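Local atomic coordinates of Endoglucanase(Endo-1,4-beta-glucanase)protein (Pseudomonas stutzeri, PDB entry 6R2J), a protein that probably hydrolyses internal beta-1,4-glucosidic bonds of cellulose as a family 5 endoglucanase, and binds cellobiose. Residues A[182-192]-A[232-240]. Sequence-based numbering, arbitrary orientation.
Sequences AYHWPLVNANF and ERARPFIEW
On the outer layer of the TIM barrel, W185, F237 and W240 form an aromatic cluster that packs the short helix 185-188 and its flanking loops against helix 229-244, with strand 201-206 beneath. F237 turns its edge to one face of the W185 indole, F237 CD1 lying 3.6 Å from W185 CD2; N189 ND2 sits over the opposite face. W185 in turn presents its pyrrole edge to W240: W185 NE1 stands over the six-membered ring, 3.2 Å from W240 CE3, with that ring and the five-membered ring of W185 at 67°. CG of W240 is anti to the backbone N (chi1 -175°), which carries the indole across to the turn after helix 185-188. There W240 NE1 donates to A190 O at 3.2 Å, nearly straight (168°), approaching from above the carbonyl plane. Beside the cluster, P186 CG rests 3.6 Å from P236 CB, and A182 CB meets F237 CB at 3.9 Å. A leucine here has neither the N-H nor the broad ring, and would probably leave A190 O without its mate and a gap against the W185 edge. The buried N-H of W185 is thus probably satisfied in part by the pi face of W240, whose own N-H ties helix 229-244 to the turn at A190.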
loop_
_atom_site.group_PDB
_atom_site.type_symbol
_atom_site.label_atom_id
_atom_site.label_comp_id
_atom_site.label_asym_id
_atom_site.label_seq_id
_atom_site.Cartn_x
_atom_site.Cartn_y
_atom_site.Cartn_z
ATOM N N ALA A 182 -0.274 -10.107 7.524
ATOM C CA ALA A 182 -0.208 -11.276 6.661
ATOM C C ALA A 182 -0.168 -12.570 7.471
ATOM O O ALA A 182 -0.843 -13.551 7.129
ATOM C CB ALA A 182 1.033 -11.164 5.775
ATOM N N TYR A 183 0.603 -12.591 8.557
ATOM C CA TYR A 183 0.725 -13.802 9.365
ATOM C C TYR A 183 -0.625 -14.216 9.944
ATOM O O TYR A 183 -0.972 -15.408 9.976
ATOM C CB TYR A 183 1.753 -13.544 10.484
ATOM C CG TYR A 183 1.880 -14.694 11.436
ATOM C CD1 TYR A 183 2.576 -15.848 11.069
ATOM C CD2 TYR A 183 1.254 -14.669 12.685
ATOM C CE1 TYR A 183 2.653 -16.937 11.923
ATOM C CE2 TYR A 183 1.318 -15.758 13.529
ATOM C CZ TYR A 183 2.023 -16.871 13.144
ATOM O OH TYR A 183 2.102 -17.941 13.981
ATOM N N HIS A 184 -1.412 -13.234 10.386
ATOM C CA HIS A 184 -2.663 -13.492 11.071
ATOM C C HIS A 184 -3.841 -13.627 10.119
ATOM O O HIS A 184 -4.945 -13.951 10.587
ATOM C CB HIS A 184 -2.952 -12.358 12.076
ATOM C CG HIS A 184 -1.909 -12.210 13.152
ATOM N ND1 HIS A 184 -0.895 -11.274 13.101
ATOM C CD2 HIS A 184 -1.727 -12.892 14.310
ATOM C CE1 HIS A 184 -0.133 -11.391 14.179
ATOM N NE2 HIS A 184 -0.623 -12.361 14.934
ATOM N N TRP A 185 -3.624 -13.380 8.816
ATOM C CA TRP A 185 -4.703 -13.285 7.842
ATOM C C TRP A 185 -5.677 -14.463 7.895
ATOM O O TRP A 185 -6.897 -14.228 7.913
ATOM C CB TRP A 185 -4.050 -13.138 6.461
ATOM C CG TRP A 185 -5.030 -12.791 5.460
ATOM C CD1 TRP A 185 -5.890 -13.645 4.818
ATOM C CD2 TRP A 185 -5.314 -11.493 4.977
ATOM N NE1 TRP A 185 -6.722 -12.939 3.989
ATOM C CE2 TRP A 185 -6.373 -11.614 4.049
ATOM C CE3 TRP A 185 -4.785 -10.230 5.239
ATOM C CZ2 TRP A 185 -6.916 -10.498 3.372
ATOM C CZ3 TRP A 185 -5.313 -9.135 4.569
ATOM C CH2 TRP A 185 -6.366 -9.275 3.643
ATOM N N PRO A 186 -5.223 -15.722 7.900
ATOM C CA PRO A 186 -6.178 -16.839 7.802
ATOM C C PRO A 186 -7.013 -16.992 9.037
ATOM O O PRO A 186 -8.070 -17.629 8.984
ATOM C CB PRO A 186 -5.296 -18.079 7.611
ATOM C CG PRO A 186 -3.961 -17.603 7.364
ATOM C CD PRO A 186 -3.820 -16.181 7.875
ATOM N N LEU A 187 -6.572 -16.433 10.158
ATOM C CA LEU A 187 -7.362 -16.517 11.370
ATOM C C LEU A 187 -8.285 -15.318 11.500
ATOM O O LEU A 187 -9.437 -15.486 11.897
ATOM C CB LEU A 187 -6.473 -16.678 12.610
ATOM C CG LEU A 187 -5.592 -17.935 12.583
ATOM C CD1 LEU A 187 -5.079 -18.344 13.941
ATOM C CD2 LEU A 187 -6.302 -19.165 11.978
ATOM N N VAL A 188 -7.824 -14.120 11.106
ATOM C CA VAL A 188 -8.604 -12.886 11.300
ATOM C C VAL A 188 -9.648 -12.702 10.198
ATOM O O VAL A 188 -10.760 -12.197 10.428
ATOM C CB VAL A 188 -7.639 -11.689 11.392
ATOM C CG1 VAL A 188 -8.352 -10.404 11.143
ATOM C CG2 VAL A 188 -6.970 -11.652 12.758
ATOM N N ASN A 189 -9.303 -13.116 8.992
ATOM C CA ASN A 189 -10.097 -12.888 7.800
ATOM C C ASN A 189 -10.471 -14.216 7.150
ATOM O O ASN A 189 -10.454 -14.353 5.914
ATOM C CB ASN A 189 -9.358 -12.001 6.791
ATOM C CG ASN A 189 -8.758 -10.778 7.420
ATOM O OD1 ASN A 189 -9.473 -9.905 7.928
ATOM N ND2 ASN A 189 -7.435 -10.709 7.411
ATOM N N ALA A 190 -10.811 -15.218 7.964
ATOM C CA ALA A 190 -10.912 -16.573 7.428
ATOM C C ALA A 190 -11.955 -16.639 6.330
ATOM O O ALA A 190 -11.739 -17.292 5.295
ATOM C CB ALA A 190 -11.239 -17.576 8.535
ATOM N N ASN A 191 -13.085 -15.945 6.540
ATOM C CA ASN A 191 -14.187 -15.880 5.588
ATOM C C ASN A 191 -14.419 -14.471 5.062
ATOM O O ASN A 191 -15.557 -14.002 5.038
ATOM C CB ASN A 191 -15.478 -16.307 6.264
ATOM C CG ASN A 191 -15.363 -17.654 6.918
ATOM O OD1 ASN A 191 -14.987 -17.768 8.097
ATOM N ND2 ASN A 191 -15.686 -18.700 6.154
ATOM N N PHE A 192 -13.353 -13.783 4.681
ATOM C CA PHE A 192 -13.418 -12.413 4.206
ATOM C C PHE A 192 -13.536 -12.453 2.680
ATOM O O PHE A 192 -12.769 -13.153 2.000
ATOM C CB PHE A 192 -12.175 -11.654 4.727
ATOM C CG PHE A 192 -12.149 -10.184 4.378
ATOM C CD1 PHE A 192 -13.282 -9.390 4.529
ATOM C CD2 PHE A 192 -10.988 -9.609 3.874
ATOM C CE1 PHE A 192 -13.265 -8.047 4.173
ATOM C CE2 PHE A 192 -10.959 -8.277 3.483
ATOM C CZ PHE A 192 -12.099 -7.478 3.644
ATOM N N GLU A 232 7.820 -17.128 6.483
ATOM C CA GLU A 232 6.867 -17.732 7.400
ATOM C C GLU A 232 5.666 -16.828 7.634
ATOM O O GLU A 232 4.552 -17.330 7.786
ATOM C CB GLU A 232 7.579 -18.041 8.705
ATOM C CG GLU A 232 8.645 -19.118 8.579
ATOM C CD GLU A 232 9.647 -19.102 9.741
ATOM O OE1 GLU A 232 9.370 -18.461 10.804
ATOM O OE2 GLU A 232 10.718 -19.770 9.597
ATOM N N ARG A 233 5.866 -15.506 7.676
ATOM C CA ARG A 233 4.768 -14.573 7.851
ATOM C C ARG A 233 4.031 -14.305 6.547
ATOM O O ARG A 233 2.860 -13.932 6.578
ATOM C CB ARG A 233 5.275 -13.289 8.536
ATOM C CG ARG A 233 5.702 -13.553 9.986
ATOM C CD ARG A 233 6.155 -12.326 10.745
ATOM N NE ARG A 233 6.542 -12.690 12.117
ATOM C CZ ARG A 233 7.082 -11.860 13.006
ATOM N NH1 ARG A 233 7.324 -10.607 12.685
ATOM N NH2 ARG A 233 7.379 -12.273 14.220
ATOM N N ALA A 234 4.654 -14.539 5.400
ATOM C CA ALA A 234 3.916 -14.381 4.152
ATOM C C ALA A 234 3.037 -15.591 3.863
ATOM O O ALA A 234 1.919 -15.449 3.344
ATOM C CB ALA A 234 4.894 -14.155 3.004
ATOM N N ARG A 235 3.530 -16.783 4.195
ATOM C CA ARG A 235 2.910 -18.022 3.710
ATOM C C ARG A 235 1.451 -18.183 4.127
ATOM O O ARG A 235 0.642 -18.605 3.285
ATOM C CB ARG A 235 3.765 -19.217 4.166
ATOM C CG ARG A 235 3.240 -20.584 3.801
ATOM C CD ARG A 235 4.093 -21.670 4.458
ATOM N NE ARG A 235 5.542 -21.446 4.370
ATOM C CZ ARG A 235 6.364 -21.343 5.421
ATOM N NH1 ARG A 235 5.886 -21.423 6.671
ATOM N NH2 ARG A 235 7.680 -21.171 5.223
ATOM N N PRO A 236 1.059 -17.900 5.365
ATOM C CA PRO A 236 -0.357 -17.990 5.705
ATOM C C PRO A 236 -1.236 -17.249 4.711
ATOM O O PRO A 236 -2.291 -17.767 4.311
ATOM C CB PRO A 236 -0.382 -17.355 7.098
ATOM C CG PRO A 236 0.988 -17.617 7.658
ATOM C CD PRO A 236 1.869 -17.405 6.496
ATOM N N PHE A 237 -0.797 -16.041 4.312
ATOM C CA PHE A 237 -1.552 -15.132 3.448
ATOM C C PHE A 237 -1.619 -15.667 2.023
ATOM O O PHE A 237 -2.708 -15.763 1.441
ATOM C CB PHE A 237 -0.865 -13.744 3.518
ATOM C CG PHE A 237 -1.469 -12.703 2.618
ATOM C CD1 PHE A 237 -2.837 -12.480 2.597
ATOM C CD2 PHE A 237 -0.653 -11.940 1.785
ATOM C CE1 PHE A 237 -3.378 -11.537 1.736
ATOM C CE2 PHE A 237 -1.190 -11.013 0.916
ATOM C CZ PHE A 237 -2.545 -10.804 0.896
ATOM N N ILE A 238 -0.451 -16.031 1.463
ATOM C CA ILE A 238 -0.369 -16.665 0.143
ATOM C C ILE A 238 -1.267 -17.899 0.091
ATOM O O ILE A 238 -2.020 -18.110 -0.865
ATOM C CB ILE A 238 1.101 -17.007 -0.184
ATOM C CG1 ILE A 238 1.950 -15.725 -0.149
ATOM C CG2 ILE A 238 1.187 -17.827 -1.479
ATOM C CD1 ILE A 238 1.292 -14.491 -0.657
ATOM N N GLU A 239 -1.212 -18.726 1.130
ATOM C CA GLU A 239 -1.989 -19.956 1.139
ATOM C C GLU A 239 -3.476 -19.662 1.178
ATOM O O GLU A 239 -4.264 -20.326 0.498
ATOM C CB GLU A 239 -1.588 -20.815 2.339
ATOM C CG GLU A 239 -0.239 -21.508 2.131
ATOM C CD GLU A 239 0.122 -22.422 3.247
ATOM O OE1 GLU A 239 -0.732 -22.606 4.122
ATOM O OE2 GLU A 239 1.253 -22.940 3.263
ATOM N N TRP A 240 -3.877 -18.655 1.947
ATOM C CA TRP A 240 -5.267 -18.209 1.916
ATOM C C TRP A 240 -5.651 -17.671 0.545
ATOM O O TRP A 240 -6.742 -17.965 0.040
ATOM C CB TRP A 240 -5.464 -17.109 2.955
ATOM C CG TRP A 240 -6.844 -16.650 3.123
ATOM C CD1 TRP A 240 -7.775 -17.123 4.019
ATOM C CD2 TRP A 240 -7.478 -15.585 2.413
ATOM N NE1 TRP A 240 -8.953 -16.430 3.885
ATOM C CE2 TRP A 240 -8.800 -15.480 2.907
ATOM C CE3 TRP A 240 -7.069 -14.717 1.393
ATOM C CZ2 TRP A 240 -9.716 -14.532 2.410
ATOM C CZ3 TRP A 240 -7.985 -13.759 0.906
ATOM C CH2 TRP A 240 -9.284 -13.684 1.411
#